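Local coordinates for protein branched-chain-amino-acid aminotransferase (Thermoproteus uzoniensis 768-20, PDB 6THQ) that probably catalyses the reversible transfer of an amino group between leucine, isoleucine or valine and 2-oxoglutarate, with pyridoxal 5'-phosphate as cofactor, at residues Ile131-Tyr136 with Gly259-Ile264; Met64-Arg69 with Glu221-Glu226; Gly41-Ile46 with Tyr103-Ala108. One frame throughout, in Å; residues are numbered along the deposited sequence.

Contact 1. Residues Ile131-Tyr136 with Gly259-Ile264; sequences IPFGKY and GTAAEI. With PY5 (2-[O-phosphonopyridoxyl]-amino-pentanoic acid), chain E; PLP (pyridoxal-5'-phosphate), chain D.
Tyr136 and Ala262 bring the two backbones closest, their CA atoms 5.4 Å apart, where the chain leaving strand 124-132 passes a tight turn. In that turn Ala261 and its neighbours have helical backbone angles, and Gly259 and Glu263 are bonded backbone to backbone. No direct backbone bond joins the segments; instead a water accepts from Tyr136 N (2.9 Å) and donates to Ala261 O.

Ala261 carries the apolar part. Its CB stands 4.1 Å above one face of the Tyr136 ring, displaced toward the rim, while Phe133 CE2 approaches it at 4.3 Å. Tyr136 points its CB at the turn, and chi1 of -172° sets the ring with that face toward the methyl. At the outer end Lys135, its chain kinked, crosses Glu263 at about a right angle. Its NZ meets the syn lone pair of Glu263 OE1 at 3.1 Å in a salt bridge, while Glu263 OE2 is hydrogen-bonded to Tyr49.

PLP and PY5 are modelled in the same place: Thr260 N bonds phosphate O1P of either (2.9 Å in PLP), and Ala261 N points almost straight at carboxylate OXT of PY5 (3.1 Å). This is the phosphate- and carboxylate-binding turn of a class-IV aminotransferase active site.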
# COMPACT_ATOMS: atom_id res chain seq x y z
N ILE A 131 -2.70 -8.67 -21.40
CA ILE A 131 -1.60 -9.55 -21.46
C ILE A 131 -2.08 -10.99 -21.63
O ILE A 131 -3.03 -11.42 -21.01
CB ILE A 131 -0.63 -9.26 -20.28
CG1 ILE A 131 -0.33 -10.46 -19.41
CG2 ILE A 131 -1.04 -8.01 -19.48
CD1 ILE A 131 0.65 -10.07 -18.30
N PRO A 132 -1.43 -11.74 -22.52
CA PRO A 132 -1.72 -13.16 -22.67
C PRO A 132 -1.66 -13.86 -21.34
O PRO A 132 -0.71 -13.66 -20.59
CB PRO A 132 -0.60 -13.64 -23.59
CG PRO A 132 -0.45 -12.49 -24.49
CD PRO A 132 -0.53 -11.27 -23.60
N PHE A 133 -2.64 -14.70 -21.06
CA PHE A 133 -2.71 -15.30 -19.74
C PHE A 133 -3.45 -16.61 -19.81
O PHE A 133 -4.56 -16.66 -20.32
CB PHE A 133 -3.46 -14.30 -18.81
CG PHE A 133 -3.14 -14.45 -17.36
CD1 PHE A 133 -1.98 -13.88 -16.82
CD2 PHE A 133 -3.97 -15.18 -16.53
CE1 PHE A 133 -1.66 -14.03 -15.48
CE2 PHE A 133 -3.66 -15.33 -15.19
CZ PHE A 133 -2.52 -14.76 -14.65
N GLY A 134 -2.87 -17.68 -19.29
CA GLY A 134 -3.58 -18.97 -19.23
C GLY A 134 -4.13 -19.18 -17.80
O GLY A 134 -4.75 -18.26 -17.24
N LYS A 135 -3.89 -20.35 -17.19
CA LYS A 135 -4.35 -20.67 -15.84
C LYS A 135 -3.45 -20.09 -14.72
O LYS A 135 -2.24 -20.12 -14.84
CB LYS A 135 -4.48 -22.21 -15.65
CG LYS A 135 -5.26 -22.94 -16.75
CD LYS A 135 -6.78 -22.89 -16.54
CE LYS A 135 -7.64 -22.98 -17.82
NZ LYS A 135 -8.18 -21.63 -18.24
N TYR A 136 -4.05 -19.60 -13.62
CA TYR A 136 -3.32 -19.08 -12.43
C TYR A 136 -3.08 -20.11 -11.34
O TYR A 136 -2.06 -20.05 -10.65
CB TYR A 136 -4.10 -17.94 -11.82
CG TYR A 136 -3.42 -17.14 -10.71
CD1 TYR A 136 -2.24 -16.41 -10.96
CD2 TYR A 136 -4.00 -17.02 -9.45
CE1 TYR A 136 -1.65 -15.63 -9.97
CE2 TYR A 136 -3.42 -16.21 -8.47
CZ TYR A 136 -2.24 -15.52 -8.71
OH TYR A 136 -1.64 -14.70 -7.75
N GLY A 259 -12.12 -16.17 -8.61
CA GLY A 259 -11.54 -14.87 -8.90
C GLY A 259 -11.30 -14.72 -10.38
O GLY A 259 -11.31 -15.72 -11.09
N THR A 260 -11.09 -13.48 -10.83
CA THR A 260 -10.87 -13.27 -12.22
C THR A 260 -9.72 -14.14 -12.77
O THR A 260 -9.89 -14.96 -13.71
CB THR A 260 -10.72 -11.81 -12.55
OG1 THR A 260 -11.95 -11.17 -12.19
CG2 THR A 260 -10.50 -11.65 -14.08
N ALA A 261 -8.55 -13.98 -12.19
CA ALA A 261 -7.38 -14.76 -12.56
C ALA A 261 -7.58 -16.22 -12.20
O ALA A 261 -7.25 -17.10 -13.01
CB ALA A 261 -6.13 -14.25 -11.82
N ALA A 262 -8.08 -16.47 -10.98
CA ALA A 262 -8.17 -17.80 -10.45
C ALA A 262 -9.26 -18.65 -11.11
O ALA A 262 -9.26 -19.89 -10.96
CB ALA A 262 -8.45 -17.73 -8.97
N GLU A 263 -10.22 -17.98 -11.72
CA GLU A 263 -11.42 -18.69 -12.23
C GLU A 263 -12.18 -19.44 -11.12
O GLU A 263 -12.43 -18.87 -10.06
CB GLU A 263 -11.03 -19.60 -13.39
CG GLU A 263 -10.43 -18.76 -14.53
CD GLU A 263 -9.95 -19.56 -15.72
OE1 GLU A 263 -9.47 -20.73 -15.54
OE2 GLU A 263 -10.05 -19.01 -16.82
N ILE A 264 -12.49 -20.71 -11.33
CA ILE A 264 -13.09 -21.54 -10.27
C ILE A 264 -12.16 -22.69 -10.02
O ILE A 264 -12.07 -23.52 -10.84
CB ILE A 264 -14.48 -22.11 -10.65
CG1 ILE A 264 -15.31 -21.05 -11.37
CG2 ILE A 264 -15.17 -22.67 -9.46
CD1 ILE A 264 -15.76 -19.97 -10.47
N1 PY5 E . -9.92 -11.24 -3.19
C2 PY5 E . -8.70 -10.72 -3.52
C2A PY5 E . -7.73 -10.38 -2.41
C3 PY5 E . -8.33 -10.59 -4.97
O3 PY5 E . -7.10 -10.12 -5.37
C4 PY5 E . -9.35 -11.00 -5.99
C4A PY5 E . -9.08 -10.91 -7.49
C5 PY5 E . -10.65 -11.51 -5.48
C6 PY5 E . -10.85 -11.59 -4.10
C5A PY5 E . -11.73 -11.93 -6.47
O4P PY5 E . -12.07 -10.80 -7.28
P PY5 E . -12.77 -10.89 -8.73
O1P PY5 E . -11.61 -11.09 -9.68
O2P PY5 E . -13.59 -12.15 -8.68
O3P PY5 E . -13.52 -9.58 -8.84
N PY5 E . -8.09 -9.86 -7.61
CA PY5 E . -6.92 -10.14 -8.40
C PY5 E . -7.52 -10.65 -9.70
O PY5 E . -7.55 -9.67 -10.44
CB PY5 E . -5.79 -10.89 -7.64
CG PY5 E . -4.48 -10.09 -7.68
CD PY5 E . -3.69 -10.55 -8.91
OXT PY5 E . -7.98 -11.80 -10.00
N1 PLP D . -9.85 -10.76 -3.67
C2 PLP D . -8.81 -9.95 -3.95
C2A PLP D . -7.94 -9.58 -2.79
C3 PLP D . -8.53 -9.53 -5.36
O3 PLP D . -7.48 -8.73 -5.74
C4 PLP D . -9.47 -10.00 -6.42
C4A PLP D . -9.27 -9.59 -7.87
C5 PLP D . -10.59 -10.88 -5.94
C6 PLP D . -10.70 -11.21 -4.59
C5A PLP D . -11.61 -11.46 -6.89
O4P PLP D . -12.41 -10.43 -7.42
P PLP D . -12.93 -10.62 -8.92
O1P PLP D . -11.64 -10.84 -9.65
O2P PLP D . -13.79 -11.85 -8.88
O3P PLP D . -13.66 -9.32 -9.16
O HOH W 1 -6.84 -20.26 -13.02

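Contact 2. Residues Met64-Arg69 with Glu221-Glu226; sequences MERLLR and EGITRE. With PLP (pyridoxal-5'-phosphate), chain D; PY5 (2-[O-phosphonopyridoxyl]-amino-pentanoic acid), chain E.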
# COMPACT_ATOMS: atom_id res chain seq x y z
N MET A 64 -15.36 -1.94 -14.55
CA MET A 64 -15.04 -0.50 -14.63
C MET A 64 -15.87 0.35 -13.64
O MET A 64 -15.38 1.34 -13.09
CB MET A 64 -15.13 0.04 -16.07
CG MET A 64 -14.13 -0.61 -17.02
SD MET A 64 -12.47 -0.28 -16.38
CE MET A 64 -11.39 -1.10 -17.51
N GLU A 65 -17.10 -0.04 -13.38
CA GLU A 65 -17.83 0.64 -12.34
C GLU A 65 -17.21 0.39 -10.95
O GLU A 65 -17.28 1.28 -10.11
CB GLU A 65 -19.27 0.20 -12.32
CG GLU A 65 -20.06 0.75 -13.46
CD GLU A 65 -21.48 0.18 -13.49
OE1 GLU A 65 -21.84 -0.72 -12.65
OE2 GLU A 65 -22.24 0.63 -14.38
N ARG A 66 -16.64 -0.80 -10.71
CA ARG A 66 -15.99 -1.13 -9.45
C ARG A 66 -14.71 -0.28 -9.32
O ARG A 66 -14.40 0.20 -8.22
CB ARG A 66 -15.66 -2.62 -9.29
CG ARG A 66 -15.13 -2.93 -7.87
CD ARG A 66 -15.01 -4.40 -7.63
NE ARG A 66 -13.90 -4.99 -8.41
CZ ARG A 66 -13.60 -6.30 -8.47
NH1 ARG A 66 -14.31 -7.19 -7.81
NH2 ARG A 66 -12.59 -6.73 -9.22
N LEU A 67 -14.01 -0.09 -10.43
CA LEU A 67 -12.77 0.71 -10.46
C LEU A 67 -13.12 2.06 -9.92
O LEU A 67 -12.41 2.58 -9.04
CB LEU A 67 -12.16 0.83 -11.88
CG LEU A 67 -10.80 1.55 -11.87
CD1 LEU A 67 -9.65 0.63 -11.59
CD2 LEU A 67 -10.51 2.21 -13.17
N LEU A 68 -14.23 2.61 -10.39
CA LEU A 68 -14.62 3.95 -9.95
C LEU A 68 -15.16 3.93 -8.53
O LEU A 68 -14.99 4.92 -7.85
CB LEU A 68 -15.68 4.60 -10.88
CG LEU A 68 -15.17 4.83 -12.31
CD1 LEU A 68 -16.33 5.29 -13.18
CD2 LEU A 68 -14.02 5.78 -12.45
N ARG A 69 -15.84 2.85 -8.09
CA ARG A 69 -16.27 2.75 -6.67
C ARG A 69 -15.02 2.72 -5.74
O ARG A 69 -14.98 3.43 -4.71
CB ARG A 69 -17.19 1.55 -6.41
CG ARG A 69 -18.68 1.87 -6.62
CD ARG A 69 -19.67 0.77 -6.14
NE ARG A 69 -19.11 -0.59 -6.27
CZ ARG A 69 -19.27 -1.40 -7.33
NH1 ARG A 69 -19.98 -0.98 -8.38
NH2 ARG A 69 -18.72 -2.62 -7.33
N GLU A 221 -15.33 -7.33 -2.78
CA GLU A 221 -16.61 -7.70 -3.36
C GLU A 221 -16.34 -8.22 -4.81
O GLU A 221 -16.46 -7.46 -5.77
CB GLU A 221 -17.51 -6.47 -3.38
CG GLU A 221 -18.87 -6.81 -3.90
CD GLU A 221 -19.93 -5.69 -3.80
OE1 GLU A 221 -19.57 -4.49 -3.58
OE2 GLU A 221 -21.12 -6.08 -4.04
N GLY A 222 -15.92 -9.49 -4.92
CA GLY A 222 -15.42 -10.04 -6.17
C GLY A 222 -16.55 -10.17 -7.21
O GLY A 222 -17.72 -10.50 -6.86
N ILE A 223 -16.22 -9.94 -8.47
CA ILE A 223 -17.22 -10.06 -9.51
C ILE A 223 -17.38 -11.57 -9.86
O ILE A 223 -18.46 -12.00 -10.28
CB ILE A 223 -16.80 -9.25 -10.72
CG1 ILE A 223 -16.55 -7.76 -10.39
CG2 ILE A 223 -17.62 -9.62 -11.93
CD1 ILE A 223 -17.54 -6.69 -10.62
N THR A 224 -16.35 -12.39 -9.68
CA THR A 224 -16.53 -13.81 -9.82
C THR A 224 -17.45 -14.36 -8.76
O THR A 224 -18.35 -15.18 -9.04
CB THR A 224 -15.22 -14.54 -9.75
OG1 THR A 224 -14.31 -13.86 -10.62
CG2 THR A 224 -15.36 -16.01 -10.18
N ARG A 225 -17.22 -13.93 -7.52
CA ARG A 225 -18.06 -14.26 -6.37
C ARG A 225 -19.53 -14.00 -6.75
O ARG A 225 -20.40 -14.86 -6.55
CB ARG A 225 -17.61 -13.39 -5.17
CG ARG A 225 -18.41 -13.53 -3.87
CD ARG A 225 -17.95 -12.49 -2.87
NE ARG A 225 -18.67 -12.67 -1.59
CZ ARG A 225 -19.87 -12.14 -1.33
NH1 ARG A 225 -20.43 -11.41 -2.23
NH2 ARG A 225 -20.50 -12.35 -0.18
N GLU A 226 -19.80 -12.81 -7.26
CA GLU A 226 -21.15 -12.43 -7.63
C GLU A 226 -21.69 -13.33 -8.74
O GLU A 226 -22.81 -13.81 -8.67
CB GLU A 226 -21.17 -10.98 -8.04
CG GLU A 226 -22.58 -10.38 -8.03
CD GLU A 226 -22.65 -9.05 -8.77
OE1 GLU A 226 -21.68 -8.25 -8.59
OE2 GLU A 226 -23.65 -8.79 -9.51
N1 PLP D . -9.85 -10.76 -3.67
C2 PLP D . -8.81 -9.95 -3.95
C2A PLP D . -7.94 -9.58 -2.79
C3 PLP D . -8.53 -9.53 -5.36
O3 PLP D . -7.48 -8.73 -5.74
C4 PLP D . -9.47 -10.00 -6.42
C4A PLP D . -9.27 -9.59 -7.87
C5 PLP D . -10.59 -10.88 -5.94
C6 PLP D . -10.70 -11.21 -4.59
C5A PLP D . -11.61 -11.46 -6.89
O4P PLP D . -12.41 -10.43 -7.42
P PLP D . -12.93 -10.62 -8.92
O1P PLP D . -11.64 -10.84 -9.65
O2P PLP D . -13.79 -11.85 -8.88
O3P PLP D . -13.66 -9.32 -9.16
N1 PY5 E . -9.92 -11.24 -3.19
C2 PY5 E . -8.70 -10.72 -3.52
C2A PY5 E . -7.73 -10.38 -2.41
C3 PY5 E . -8.33 -10.59 -4.97
O3 PY5 E . -7.10 -10.12 -5.37
C4 PY5 E . -9.35 -11.00 -5.99
C4A PY5 E . -9.08 -10.91 -7.49
C5 PY5 E . -10.65 -11.51 -5.48
C6 PY5 E . -10.85 -11.59 -4.10
C5A PY5 E . -11.73 -11.93 -6.47
O4P PY5 E . -12.07 -10.80 -7.28
P PY5 E . -12.77 -10.89 -8.73
O1P PY5 E . -11.61 -11.09 -9.68
O2P PY5 E . -13.59 -12.15 -8.68
O3P PY5 E . -13.52 -9.58 -8.84
N PY5 E . -8.09 -9.86 -7.61
CA PY5 E . -6.92 -10.14 -8.40
C PY5 E . -7.52 -10.65 -9.70
O PY5 E . -7.55 -9.67 -10.44
CB PY5 E . -5.79 -10.89 -7.64
CG PY5 E . -4.48 -10.09 -7.68
CD PY5 E . -3.69 -10.55 -8.91
OXT PY5 E . -7.98 -11.80 -10.00
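Arg66 reaches from helix 60-74 to the start of helix 223-234, and hydrogen bonds do most of the work. Its NH1 donates to Glu221 O at 3.0 Å; the oxygen lies in the guanidinium plane, but the donor stands 41° out of the carbonyl plane, off the lone pairs. The same NH1 binds phosphate O3P of PLP at 2.6 Å, with weak support from NH2. Ile223 N meets that oxygen at 2.7 Å and 177°, so two segments grip one atom. Next along, Thr224 N donates to O2P of PLP, also at 2.7 Å. PY5, a cofactor-amino acid adduct modelled in the same site, keeps its phosphate in these bonds.

Apolar packing adds one contact: Ile223 CG1 lies 3.5 Å above one face of the Arg66 guanidinium, offset toward the rim. A single bend at chi3 (71°) in an otherwise extended chain turns the Arg66 group edge-on to the phosphate.

Charge pairing comes next. Arg66 NE forms a salt bridge with Glu44 OE2. Farther out, Arg69 NH2 and Glu221 OE1 attract across 4.3 Å without an N-H aimed at the oxygen.

Gly222 is the N-cap, so the phosphate receives backbone N-H groups from the first turn of the helix. The positive helix end and the arginine would together stabilise the phosphate's negative charge, consistent with the phosphate being the cofactor's anchor.

Contact 3. Residues Gly41-Ile46 with Tyr103-Ala108; sequences GVFEGI and YIRPVA. With PY5 (2-[O-phosphonopyridoxyl]-amino-pentanoic acid), chain E.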
# COMPACT_ATOMS: atom_id res chain seq x y z
N GLY A 41 -3.48 4.22 -5.04
CA GLY A 41 -4.18 4.04 -6.31
C GLY A 41 -5.19 2.92 -6.29
O GLY A 41 -5.40 2.29 -5.27
N VAL A 42 -5.84 2.66 -7.42
CA VAL A 42 -6.83 1.55 -7.51
C VAL A 42 -6.53 0.80 -8.80
O VAL A 42 -5.96 1.37 -9.70
CB VAL A 42 -8.28 1.99 -7.40
CG1 VAL A 42 -8.53 2.67 -6.04
CG2 VAL A 42 -8.72 2.94 -8.53
N PHE A 43 -6.85 -0.48 -8.86
CA PHE A 43 -6.67 -1.26 -10.06
C PHE A 43 -7.82 -2.27 -10.29
O PHE A 43 -8.74 -2.37 -9.48
CB PHE A 43 -5.34 -1.98 -10.04
CG PHE A 43 -5.24 -3.05 -9.01
CD1 PHE A 43 -5.01 -2.73 -7.64
CD2 PHE A 43 -5.32 -4.40 -9.36
CE1 PHE A 43 -4.86 -3.75 -6.68
CE2 PHE A 43 -5.17 -5.42 -8.42
CZ PHE A 43 -4.95 -5.09 -7.09
N GLU A 44 -7.78 -3.00 -11.41
CA GLU A 44 -8.76 -4.01 -11.74
C GLU A 44 -8.08 -5.21 -12.35
O GLU A 44 -6.88 -5.18 -12.68
CB GLU A 44 -9.86 -3.46 -12.68
CG GLU A 44 -11.06 -2.80 -11.97
CD GLU A 44 -11.77 -3.78 -11.01
OE1 GLU A 44 -11.69 -5.02 -11.23
OE2 GLU A 44 -12.40 -3.33 -10.02
N GLY A 45 -8.85 -6.28 -12.48
CA GLY A 45 -8.44 -7.52 -13.11
C GLY A 45 -9.64 -7.93 -13.98
O GLY A 45 -10.72 -8.12 -13.47
N ILE A 46 -9.43 -8.02 -15.32
CA ILE A 46 -10.50 -8.33 -16.25
C ILE A 46 -10.01 -9.37 -17.21
O ILE A 46 -8.89 -9.28 -17.73
CB ILE A 46 -10.97 -7.10 -17.03
CG1 ILE A 46 -11.19 -5.92 -16.12
CG2 ILE A 46 -12.33 -7.45 -17.66
CD1 ILE A 46 -11.56 -4.60 -16.80
N TYR A 103 -5.48 -11.50 -19.63
CA TYR A 103 -5.73 -10.79 -18.41
C TYR A 103 -5.50 -9.31 -18.62
O TYR A 103 -4.49 -8.92 -19.13
CB TYR A 103 -4.88 -11.36 -17.28
CG TYR A 103 -5.14 -10.73 -15.93
CD1 TYR A 103 -4.51 -9.52 -15.56
CD2 TYR A 103 -6.02 -11.32 -15.01
CE1 TYR A 103 -4.76 -8.94 -14.29
CE2 TYR A 103 -6.25 -10.77 -13.74
CZ TYR A 103 -5.63 -9.57 -13.38
OH TYR A 103 -5.85 -9.03 -12.15
N ILE A 104 -6.46 -8.49 -18.26
CA ILE A 104 -6.39 -7.04 -18.48
C ILE A 104 -6.22 -6.34 -17.13
O ILE A 104 -6.99 -6.55 -16.21
CB ILE A 104 -7.65 -6.56 -19.24
CG1 ILE A 104 -7.63 -7.23 -20.64
CG2 ILE A 104 -7.72 -5.05 -19.44
CD1 ILE A 104 -9.02 -7.51 -21.19
N ARG A 105 -5.19 -5.50 -17.04
CA ARG A 105 -4.92 -4.67 -15.89
C ARG A 105 -5.13 -3.17 -16.12
O ARG A 105 -4.25 -2.50 -16.61
CB ARG A 105 -3.47 -4.91 -15.42
CG ARG A 105 -3.01 -4.06 -14.20
CD ARG A 105 -3.94 -4.12 -12.95
NE ARG A 105 -4.15 -5.47 -12.41
CZ ARG A 105 -3.27 -6.16 -11.66
NH1 ARG A 105 -2.06 -5.65 -11.36
NH2 ARG A 105 -3.59 -7.38 -11.21
N PRO A 106 -6.29 -2.63 -15.72
CA PRO A 106 -6.37 -1.16 -15.57
C PRO A 106 -5.74 -0.75 -14.21
O PRO A 106 -5.93 -1.46 -13.24
CB PRO A 106 -7.86 -0.88 -15.52
CG PRO A 106 -8.53 -2.18 -15.89
CD PRO A 106 -7.58 -3.28 -15.52
N VAL A 107 -5.01 0.35 -14.16
CA VAL A 107 -4.49 0.87 -12.93
C VAL A 107 -4.63 2.38 -12.95
O VAL A 107 -4.27 3.00 -13.93
CB VAL A 107 -3.05 0.40 -12.69
CG1 VAL A 107 -2.16 0.62 -13.90
CG2 VAL A 107 -2.44 1.07 -11.43
N ALA A 108 -5.19 2.96 -11.89
CA ALA A 108 -5.41 4.39 -11.78
C ALA A 108 -4.48 4.93 -10.66
O ALA A 108 -4.50 4.42 -9.53
CB ALA A 108 -6.85 4.66 -11.41
N1 PY5 E . -9.92 -11.24 -3.19
C2 PY5 E . -8.70 -10.72 -3.52
C2A PY5 E . -7.73 -10.38 -2.41
C3 PY5 E . -8.33 -10.59 -4.97
O3 PY5 E . -7.10 -10.12 -5.37
C4 PY5 E . -9.35 -11.00 -5.99
C4A PY5 E . -9.08 -10.91 -7.49
C5 PY5 E . -10.65 -11.51 -5.48
C6 PY5 E . -10.85 -11.59 -4.10
C5A PY5 E . -11.73 -11.93 -6.47
O4P PY5 E . -12.07 -10.80 -7.28
P PY5 E . -12.77 -10.89 -8.73
O1P PY5 E . -11.61 -11.09 -9.68
O2P PY5 E . -13.59 -12.15 -8.68
O3P PY5 E . -13.52 -9.58 -8.84
N PY5 E . -8.09 -9.86 -7.61
CA PY5 E . -6.92 -10.14 -8.40
C PY5 E . -7.52 -10.65 -9.70
O PY5 E . -7.55 -9.67 -10.44
CB PY5 E . -5.79 -10.89 -7.64
CG PY5 E . -4.48 -10.09 -7.68
CD PY5 E . -3.69 -10.55 -8.91
OXT PY5 E . -7.98 -11.80 -10.00
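Tyr103 OH packs against Gly45, 3.1 Å from its CA, and takes part in two hydrogen bonds: it accepts a nearly straight one from Arg105 NH2 (3.0 Å) and donates one to carboxylate O of PY5, modelled so short that its exact length is doubtful. That carboxylate oxygen lies near the plane of the tyrosine ring, at its edge, and the Arg105 guanidinium is nearly coplanar with the hydroxyl it holds.

Arg105 is the pivot of the contact. Pro106 has no N-H to offer, so Glu44 O, the acceptor expected to face it in this antiparallel ladder, accepts a hydrogen bond from Arg105 NE instead, at 2.8 Å. Bends at chi2 (53°) and chi3 (58°) fold the arginine back over its neighbour strand to make that bond. Phe43 CD2 then lies 3.4 Å above one face of the guanidinium, with the two planes 59° apart. Asn37 and Tyr38 of the second subunit are hydrogen-bonded to Arg105 NH1 and NH2.

On either side of Glu44 and Gly45 the strands pair as an antiparallel ladder. Val42 with Ala108 and Ile46 with Ile104 are hydrogen-bonded pairs, Phe43 with Val107 a non-hydrogen-bonded one, and Glu44 N donates to Pro106 O at 3.0 Å. On the face toward helix 60-74, Val42 CG2 touches Ala108 CB at 3.8 Å, and Ile46 CD1 crosses to Pro106 CG at 4.0 Å. The Glu44 chain curls away after CB packs on Pro106 CD, and its OE1 is hydrogen-bonded to His63, which also binds the cofactor.

Two neighbouring strands in the middle of the antiparallel sheet of a class-IV aminotransferase thus border the active site, one supplying the tyrosine that meets the substrate carboxylate, the other the glycine beside it.

Overall arrangement
From the N terminus, strand 42-50 comes first, and contact 3 closes the loop to strand 102-110, with helix 60-74 inside it. From that helix contact 2 leaves to reach residues 221-226, so its long loop crosses contact 3. Strand 124-132 follows next in the sheet, beside strand 102-110, and contact 1 carries the chain after it to the turn 259-264; contact 1 is in series with contact 3 but crosses contact 2. Contact 3 binds neighbours within the antiparallel sheet, whereas contacts 1 and 2 join that half of the chain to the mixed-sheet half. Glu44 with Arg66, and Thr224 beside Thr260, link them around the cofactor.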